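Local coordinates for protein ancestral congerin Con-anc (PDB 3AJZ) that binds beta-galactoside sugars as a reconstructed ancestor of the fish galectins called congerins, at residues I121-A124 and G125-L129. Numbering follows the deposited sequence.
Sequences IYLA and GDARL
L123 reaches across from the strand of I121-A124 and lays its CD2 methyl against the returning backbone of G125-L129, with L123 CD2 3.6 Å from L129 N and 3.9 Å from R128 C. L123 CD2 also lies 4.0 Å from A127 CB and 4.1 Å from L129 CB, so one leucine branch touches both residues that flank R128, whose own CB points away; of the two, L129 points toward L123's strand. A chi1 of -149°, some 30° from staggered, goes with this reach of L123 CD2. With CG anti to the backbone N (chi1 -178°) and chi2 off a staggered value, L129 brings its CD1 loosely to I121 CD1, at 4.4 Å. This is the connection between the two sheets of the galectin beta-sandwich: strand 117-125 belongs to one sheet, strand 127-134 edges the other within this chain. The segments run roughly antiparallel (153°) but, lying in different sheets, share no backbone hydrogen bonds and meet through apolar side chains. I33 also touches L123, and F31 touches A127. At the corner, G125 has a positive phi, a backbone shape open to glycine. D126 CB points away from I121-A124, and its OD1 accepts hydrogen bonds from N29 N and R30 N, R30 being a glycan-pocket residue.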
loop_
_atom_site.group_PDB
_atom_site.type_symbol
_atom_site.label_atom_id
_atom_site.label_comp_id
_atom_site.label_asym_id
_atom_site.label_seq_id
_atom_site.Cartn_x
_atom_site.Cartn_y
_atom_site.Cartn_z
ATOM N N ILE A 121 -0.526 7.706 2.660
ATOM C CA ILE A 121 -0.645 7.201 4.032
ATOM C C ILE A 121 0.634 6.469 4.338
ATOM O O ILE A 121 1.110 5.667 3.518
ATOM C CB ILE A 121 -1.895 6.243 4.287
ATOM C CG1 ILE A 121 -1.918 5.724 5.749
ATOM C CG2 ILE A 121 -1.998 5.127 3.210
ATOM C CD1 ILE A 121 -1.147 4.433 6.030
ATOM N N TYR A 122 1.222 6.759 5.503
ATOM C CA TYR A 122 2.368 5.975 5.947
ATOM C C TYR A 122 2.347 5.616 7.418
ATOM O O TYR A 122 1.724 6.315 8.246
ATOM C CB TYR A 122 3.703 6.634 5.570
ATOM C CG TYR A 122 4.046 7.891 6.328
ATOM C CD1 TYR A 122 4.726 7.826 7.545
ATOM C CD2 TYR A 122 3.734 9.142 5.804
ATOM C CE1 TYR A 122 5.075 9.000 8.231
ATOM C CE2 TYR A 122 4.072 10.314 6.462
ATOM C CZ TYR A 122 4.726 10.238 7.674
ATOM O OH TYR A 122 5.097 11.403 8.335
ATOM N N LEU A 123 2.984 4.491 7.740
ATOM C CA LEU A 123 3.090 4.045 9.125
ATOM C C LEU A 123 4.449 4.455 9.657
ATOM O O LEU A 123 5.410 4.420 8.911
ATOM C CB LEU A 123 2.952 2.508 9.204
ATOM C CG LEU A 123 2.332 1.963 10.487
ATOM C CD1 LEU A 123 0.863 2.350 10.425
ATOM C CD2 LEU A 123 2.407 0.479 10.588
ATOM N N ALA A 124 4.503 4.814 10.945
ATOM C CA ALA A 124 5.778 5.065 11.632
ATOM C C ALA A 124 5.808 4.380 12.986
ATOM O O ALA A 124 4.758 4.113 13.601
ATOM C CB ALA A 124 6.015 6.572 11.808
ATOM N N GLY A 125 7.001 4.072 13.475
ATOM C CA GLY A 125 7.094 3.542 14.822
ATOM C C GLY A 125 7.156 2.033 14.964
ATOM O O GLY A 125 7.822 1.338 14.169
ATOM N N ASP A 126 6.576 1.535 16.044
ATOM C CA ASP A 126 6.825 0.174 16.490
ATOM C C ASP A 126 5.726 -0.783 16.059
ATOM O O ASP A 126 5.095 -1.444 16.893
ATOM C CB ASP A 126 6.958 0.155 18.004
ATOM C CG ASP A 126 8.075 1.092 18.520
ATOM O OD1 ASP A 126 7.921 1.682 19.622
ATOM O OD2 ASP A 126 9.072 1.256 17.771
ATOM N N ALA A 127 5.538 -0.833 14.733
ATOM C CA ALA A 127 4.537 -1.733 14.112
ATOM C C ALA A 127 4.934 -1.980 12.671
ATOM O O ALA A 127 5.786 -1.283 12.121
ATOM C CB ALA A 127 3.121 -1.151 14.209
ATOM N N ARG A 128 4.330 -2.995 12.048
ATOM C CA ARG A 128 4.517 -3.226 10.612
ATOM C C ARG A 128 3.172 -3.294 9.943
ATOM O O ARG A 128 2.244 -3.900 10.486
ATOM C CB ARG A 128 5.335 -4.488 10.320
ATOM C CG ARG A 128 4.645 -5.789 10.512
ATOM C CD ARG A 128 5.595 -6.941 10.178
ATOM N NE ARG A 128 5.068 -8.176 10.743
ATOM C CZ ARG A 128 4.464 -9.128 10.046
ATOM N NH1 ARG A 128 4.327 -9.018 8.722
ATOM N NH2 ARG A 128 3.996 -10.194 10.685
ATOM N N LEU A 129 3.061 -2.606 8.820
ATOM C CA LEU A 129 1.842 -2.596 8.029
ATOM C C LEU A 129 1.790 -3.908 7.272
ATOM O O LEU A 129 2.789 -4.313 6.674
ATOM C CB LEU A 129 1.902 -1.434 7.039
ATOM C CG LEU A 129 0.723 -1.154 6.094
ATOM C CD1 LEU A 129 0.566 0.343 5.818
ATOM C CD2 LEU A 129 0.860 -1.896 4.764
#